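Local coordinates for protein heterodimeric restriction endonuclease R.BspD6I small subunit (Bacillus sp., PDB 2P14) that probably acts as the DNA-cleaving subunit of a heterodimeric type IIS restriction endonuclease, working in complex with a monomeric site-specific nickase, at residues A[1-13]-A[20-32]. Numbering follows the deposited sequence.
Sequences MQDILDFYEEVEK and YFEWNTYRVFKKL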
loop_
_atom_site.group_PDB
_atom_site.type_symbol
_atom_site.label_atom_id
_atom_site.label_comp_id
_atom_site.label_asym_id
_atom_site.label_seq_id
_atom_site.Cartn_x
_atom_site.Cartn_y
_atom_site.Cartn_z
ATOM N N MET A 1 2.030 7.644 16.487
ATOM C CA MET A 1 1.350 7.003 15.336
ATOM C C MET A 1 -0.044 7.560 15.026
ATOM O O MET A 1 -0.413 7.744 13.862
ATOM C CB MET A 1 1.277 5.485 15.528
ATOM C CG MET A 1 0.640 4.780 14.335
ATOM S SD MET A 1 1.668 4.851 12.835
ATOM C CE MET A 1 2.712 3.421 13.127
ATOM N N GLN A 2 -0.836 7.837 16.061
ATOM C CA GLN A 2 -2.150 8.411 15.864
ATOM C C GLN A 2 -2.060 9.761 15.132
ATOM O O GLN A 2 -2.950 10.095 14.345
ATOM C CB GLN A 2 -2.882 8.584 17.204
ATOM C CG GLN A 2 -4.351 8.955 17.005
ATOM C CD GLN A 2 -5.146 7.869 16.269
ATOM O OE1 GLN A 2 -5.120 6.691 16.659
ATOM N NE2 GLN A 2 -5.846 8.259 15.191
ATOM N N ASP A 3 -0.972 10.493 15.393
ATOM C CA ASP A 3 -0.713 11.778 14.714
ATOM C C ASP A 3 -0.568 11.567 13.212
ATOM O O ASP A 3 -1.086 12.360 12.416
ATOM C CB ASP A 3 0.518 12.509 15.323
ATOM C CG ASP A 3 1.861 11.840 15.007
ATOM O OD1 ASP A 3 2.853 12.579 14.792
ATOM O OD2 ASP A 3 1.974 10.580 14.960
ATOM N N ILE A 4 0.103 10.480 12.841
ATOM C CA ILE A 4 0.352 10.203 11.423
ATOM C C ILE A 4 -0.985 9.804 10.792
ATOM O O ILE A 4 -1.341 10.277 9.702
ATOM C CB ILE A 4 1.414 9.106 11.226
ATOM C CG1 ILE A 4 2.770 9.559 11.772
ATOM C CG2 ILE A 4 1.536 8.753 9.731
ATOM C CD1 ILE A 4 3.791 8.464 11.916
ATOM N N LEU A 5 -1.723 8.920 11.464
ATOM C CA LEU A 5 -3.017 8.494 10.932
ATOM C C LEU A 5 -3.974 9.659 10.741
ATOM O O LEU A 5 -4.645 9.757 9.702
ATOM C CB LEU A 5 -3.644 7.375 11.790
ATOM C CG LEU A 5 -2.776 6.123 11.940
ATOM C CD1 LEU A 5 -3.538 5.062 12.740
ATOM C CD2 LEU A 5 -2.342 5.562 10.571
ATOM N N ASP A 6 -4.035 10.553 11.737
ATOM C CA ASP A 6 -4.904 11.741 11.655
ATOM C C ASP A 6 -4.466 12.660 10.519
ATOM O O ASP A 6 -5.300 13.351 9.934
ATOM C CB ASP A 6 -4.902 12.537 12.976
ATOM C CG ASP A 6 -5.522 11.780 14.137
ATOM O OD1 ASP A 6 -6.288 10.825 13.904
ATOM O OD2 ASP A 6 -5.217 12.171 15.292
ATOM N N PHE A 7 -3.161 12.687 10.229
ATOM C CA PHE A 7 -2.673 13.581 9.162
ATOM C C PHE A 7 -3.247 13.213 7.787
ATOM O O PHE A 7 -3.354 14.061 6.901
ATOM C CB PHE A 7 -1.142 13.698 9.119
ATOM C CG PHE A 7 -0.648 14.744 8.133
ATOM C CD1 PHE A 7 -0.661 16.092 8.463
ATOM C CD2 PHE A 7 -0.157 14.349 6.893
ATOM C CE1 PHE A 7 -0.211 17.063 7.543
ATOM C CE2 PHE A 7 0.284 15.307 5.960
ATOM C CZ PHE A 7 0.263 16.651 6.285
ATOM N N TYR A 8 -3.634 11.963 7.582
ATOM C CA TYR A 8 -4.315 11.635 6.316
ATOM C C TYR A 8 -5.493 12.546 6.014
ATOM O O TYR A 8 -5.802 12.786 4.849
ATOM C CB TYR A 8 -4.804 10.180 6.298
ATOM C CG TYR A 8 -3.734 9.166 5.966
ATOM C CD1 TYR A 8 -3.349 8.186 6.906
ATOM C CD2 TYR A 8 -3.114 9.164 4.711
ATOM C CE1 TYR A 8 -2.401 7.217 6.606
ATOM C CE2 TYR A 8 -2.126 8.202 4.415
ATOM C CZ TYR A 8 -1.788 7.241 5.360
ATOM O OH TYR A 8 -0.862 6.297 5.046
ATOM N N GLU A 9 -6.126 13.095 7.056
ATOM C CA GLU A 9 -7.302 13.949 6.849
ATOM C C GLU A 9 -6.894 15.387 6.493
ATOM O O GLU A 9 -7.765 16.219 6.185
ATOM C CB GLU A 9 -8.234 13.903 8.083
ATOM C CG GLU A 9 -8.581 12.472 8.526
ATOM C CD GLU A 9 -9.014 11.579 7.359
ATOM O OE1 GLU A 9 -9.624 12.096 6.394
ATOM O OE2 GLU A 9 -8.705 10.353 7.381
ATOM N N GLU A 10 -5.590 15.667 6.514
ATOM C CA GLU A 10 -5.052 16.994 6.128
ATOM C C GLU A 10 -4.332 16.965 4.785
ATOM O O GLU A 10 -4.049 17.998 4.208
ATOM C CB GLU A 10 -4.108 17.557 7.189
ATOM C CG GLU A 10 -4.676 17.588 8.589
ATOM C CD GLU A 10 -6.017 18.347 8.687
ATOM O OE1 GLU A 10 -6.163 19.419 8.048
ATOM O OE2 GLU A 10 -6.922 17.869 9.398
ATOM N N VAL A 11 -4.062 15.776 4.271
ATOM C CA VAL A 11 -3.274 15.628 3.037
ATOM C C VAL A 11 -3.865 16.461 1.886
ATOM O O VAL A 11 -3.132 17.084 1.100
ATOM C CB VAL A 11 -3.175 14.130 2.667
ATOM C CG1 VAL A 11 -2.867 13.916 1.173
ATOM C CG2 VAL A 11 -2.165 13.441 3.557
ATOM N N GLU A 12 -5.199 16.476 1.773
ATOM C CA GLU A 12 -5.834 17.143 0.614
ATOM C C GLU A 12 -5.766 18.661 0.669
ATOM O O GLU A 12 -6.067 19.336 -0.319
ATOM C CB GLU A 12 -7.263 16.616 0.339
ATOM C CG GLU A 12 -7.241 15.069 0.274
ATOM C CD GLU A 12 -8.164 14.433 -0.742
ATOM O OE1 GLU A 12 -9.181 13.840 -0.320
ATOM O OE2 GLU A 12 -7.845 14.482 -1.952
ATOM N N LYS A 13 -5.336 19.174 1.816
ATOM C CA LYS A 13 -5.192 20.626 2.005
ATOM C C LYS A 13 -3.742 21.109 1.929
ATOM O O LYS A 13 -3.449 22.297 2.142
ATOM C CB LYS A 13 -5.857 21.048 3.327
ATOM C CG LYS A 13 -7.377 21.013 3.230
ATOM C CD LYS A 13 -8.092 21.256 4.533
ATOM C CE LYS A 13 -8.062 20.054 5.423
ATOM N NZ LYS A 13 -8.349 20.526 6.836
ATOM N N TYR A 20 2.228 14.450 -0.410
ATOM C CA TYR A 20 2.039 14.275 1.037
ATOM C C TYR A 20 1.372 12.940 1.387
ATOM O O TYR A 20 1.613 12.399 2.454
ATOM C CB TYR A 20 1.271 15.442 1.659
ATOM C CG TYR A 20 2.095 16.702 1.762
ATOM C CD1 TYR A 20 2.690 17.084 2.964
ATOM C CD2 TYR A 20 2.300 17.501 0.628
ATOM C CE1 TYR A 20 3.480 18.296 3.035
ATOM C CE2 TYR A 20 3.074 18.661 0.690
ATOM C CZ TYR A 20 3.641 19.042 1.883
ATOM O OH TYR A 20 4.372 20.237 1.879
ATOM N N PHE A 21 0.590 12.405 0.463
ATOM C CA PHE A 21 -0.071 11.110 0.694
ATOM C C PHE A 21 0.961 10.000 0.742
ATOM O O PHE A 21 0.969 9.175 1.681
ATOM C CB PHE A 21 -1.099 10.884 -0.420
ATOM C CG PHE A 21 -2.026 9.732 -0.193
ATOM C CD1 PHE A 21 -2.768 9.628 0.975
ATOM C CD2 PHE A 21 -2.169 8.763 -1.171
ATOM C CE1 PHE A 21 -3.658 8.542 1.152
ATOM C CE2 PHE A 21 -3.029 7.678 -0.997
ATOM C CZ PHE A 21 -3.791 7.579 0.148
ATOM N N GLU A 22 1.866 9.961 -0.237
ATOM C CA GLU A 22 2.918 8.918 -0.238
ATOM C C GLU A 22 3.853 9.122 0.956
ATOM O O GLU A 22 4.215 8.164 1.661
ATOM C CB GLU A 22 3.679 8.861 -1.579
ATOM C CG GLU A 22 4.551 10.060 -1.912
ATOM C CD GLU A 22 5.116 10.002 -3.338
ATOM O OE1 GLU A 22 4.971 8.961 -4.004
ATOM O OE2 GLU A 22 5.731 11.016 -3.761
ATOM N N TRP A 23 4.184 10.378 1.245
ATOM C CA TRP A 23 5.034 10.658 2.392
ATOM C C TRP A 23 4.424 10.216 3.720
ATOM O O TRP A 23 5.116 9.612 4.564
ATOM C CB TRP A 23 5.343 12.157 2.431
ATOM C CG TRP A 23 6.066 12.626 3.670
ATOM C CD1 TRP A 23 7.382 12.439 3.978
ATOM C CD2 TRP A 23 5.497 13.360 4.771
ATOM N NE1 TRP A 23 7.680 13.040 5.189
ATOM C CE2 TRP A 23 6.546 13.609 5.699
ATOM C CE3 TRP A 23 4.216 13.873 5.039
ATOM C CZ2 TRP A 23 6.343 14.332 6.887
ATOM C CZ3 TRP A 23 4.008 14.566 6.218
ATOM C CH2 TRP A 23 5.071 14.795 7.132
ATOM N N ASN A 24 3.123 10.445 3.886
ATOM C CA ASN A 24 2.497 10.109 5.143
ATOM C C ASN A 24 2.466 8.587 5.328
ATOM O O ASN A 24 2.633 8.072 6.463
ATOM C CB ASN A 24 1.093 10.665 5.238
ATOM C CG ASN A 24 0.658 10.801 6.678
ATOM O OD1 ASN A 24 1.419 11.328 7.510
ATOM N ND2 ASN A 24 -0.539 10.317 6.999
ATOM N N THR A 25 2.296 7.892 4.215
ATOM C CA THR A 25 2.282 6.436 4.242
ATOM C C THR A 25 3.692 5.896 4.615
ATOM O O THR A 25 3.848 4.971 5.418
ATOM C CB THR A 25 1.767 5.905 2.906
ATOM O OG1 THR A 25 0.471 6.452 2.646
ATOM C CG2 THR A 25 1.681 4.369 2.970
ATOM N N TYR A 26 4.734 6.458 4.018
ATOM C CA TYR A 26 6.106 6.186 4.440
ATOM C C TYR A 26 6.301 6.427 5.954
ATOM O O TYR A 26 6.937 5.604 6.625
ATOM C CB TYR A 26 7.023 7.083 3.601
ATOM C CG TYR A 26 8.387 7.359 4.189
ATOM C CD1 TYR A 26 9.434 6.442 4.077
ATOM C CD2 TYR A 26 8.621 8.562 4.855
ATOM C CE1 TYR A 26 10.699 6.720 4.618
ATOM C CE2 TYR A 26 9.871 8.845 5.386
ATOM C CZ TYR A 26 10.885 7.928 5.286
ATOM O OH TYR A 26 12.116 8.271 5.821
ATOM N N ARG A 27 5.769 7.527 6.485
ATOM C CA ARG A 27 5.875 7.771 7.939
ATOM C C ARG A 27 5.284 6.619 8.759
ATOM O O ARG A 27 5.834 6.272 9.796
ATOM C CB ARG A 27 5.201 9.089 8.341
ATOM C CG ARG A 27 5.879 10.338 7.752
ATOM C CD ARG A 27 5.670 11.522 8.674
ATOM N NE ARG A 27 4.269 11.901 8.724
ATOM C CZ ARG A 27 3.727 12.701 9.647
ATOM N NH1 ARG A 27 4.463 13.225 10.641
ATOM N NH2 ARG A 27 2.451 12.981 9.584
ATOM N N VAL A 28 4.175 6.037 8.300
ATOM C CA VAL A 28 3.577 4.888 9.017
ATOM C C VAL A 28 4.561 3.722 9.082
ATOM O O VAL A 28 4.836 3.161 10.167
ATOM C CB VAL A 28 2.270 4.425 8.343
ATOM C CG1 VAL A 28 1.776 3.106 9.010
ATOM C CG2 VAL A 28 1.221 5.466 8.460
ATOM N N PHE A 29 5.100 3.345 7.922
ATOM C CA PHE A 29 6.039 2.216 7.861
ATOM C C PHE A 29 7.376 2.477 8.569
ATOM O O PHE A 29 7.935 1.601 9.231
ATOM C CB PHE A 29 6.245 1.746 6.428
ATOM C CG PHE A 29 5.110 0.934 5.931
ATOM C CD1 PHE A 29 5.066 -0.451 6.190
ATOM C CD2 PHE A 29 4.058 1.531 5.246
ATOM C CE1 PHE A 29 3.987 -1.218 5.762
ATOM C CE2 PHE A 29 2.979 0.762 4.816
ATOM C CZ PHE A 29 2.959 -0.617 5.069
ATOM N N LYS A 30 7.841 3.713 8.507
ATOM C CA LYS A 30 9.047 4.067 9.261
ATOM C C LYS A 30 8.787 3.904 10.768
ATOM O O LYS A 30 9.608 3.348 11.511
ATOM C CB LYS A 30 9.457 5.509 8.932
ATOM C CG LYS A 30 10.779 5.962 9.626
ATOM C CD LYS A 30 11.156 7.372 9.216
ATOM C CE LYS A 30 12.391 7.837 9.977
ATOM N NZ LYS A 30 13.570 7.069 9.493
ATOM N N LYS A 31 7.625 4.368 11.223
ATOM C CA LYS A 31 7.309 4.289 12.657
ATOM C C LYS A 31 7.045 2.848 13.120
ATOM O O LYS A 31 7.377 2.485 14.261
ATOM C CB LYS A 31 6.136 5.178 13.025
ATOM C CG LYS A 31 6.072 5.357 14.523
ATOM C CD LYS A 31 5.400 6.590 14.935
ATOM C CE LYS A 31 5.445 6.740 16.442
ATOM N NZ LYS A 31 4.989 8.076 16.804
ATOM N N LEU A 32 6.453 2.029 12.262
ATOM C CA LEU A 32 6.241 0.624 12.651
ATOM C C LEU A 32 7.566 -0.065 12.902
ATOM O O LEU A 32 7.674 -0.945 13.783
ATOM C CB LEU A 32 5.455 -0.111 11.569
ATOM C CG LEU A 32 3.960 0.189 11.473
ATOM C CD1 LEU A 32 3.381 -0.457 10.240
ATOM C CD2 LEU A 32 3.200 -0.236 12.731
HETATM O O HOH W 1 4.793 10.020 14.938
#
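N24 reaches from helix 20-32 to the backbone of helix 2-7: its ND2 donates to I4 O over 2.8 Å in an almost straight bond (173°), the acceptor lying in the amide plane. The same ND2 stands over the centre of one face of the Y8 ring, 3.3 Å above it. R27, one turn on, grips N24 OD1 side-on with NH2 (2.8 Å) and NE, which fixes the rotation of the amide and leaves its N-H side turned to I4. A second bond runs from Y8 OH to T25 OG1 (2.7 Å), in the ring plane; T25 OG1 in turn donates to F21 O. At the exposed margin a water donates to D3 OD2 and accepts from K31 NZ.

The R27 guanidinium is sandwiched, I4 CG1 over one face and W23 CH2 over the other, while F7 CB meets its edge. F7, with CG anti to its backbone N (chi1 -173°), enters the hole formed by Y20, W23, N24 and R27 and forms an offset edge-to-face pair with W23, whose edge is turned toward the F7 face, planes at 88°. I4 fills the next hole, its CG2 3.5 Å from V28 CG2; M1 CE closes the row against L32 CD2. Beneath this nearly antiparallel helix pair, F21 and T25 set helix 20-32 on the central sheet of the PD-(D/E)XK-clan fold at L109, which Y8 also touches, while L5 and Y8 pack against helix 135-146.

A leucine replacing N24 would probably leave I4 O without its side-chain donor and NE and NH2 of R27 without their shared acceptor. The buried polar groups thus pair specifically, which probably helps to fix the register of the two helices across an interface that is otherwise largely apolar, with charges at its margin.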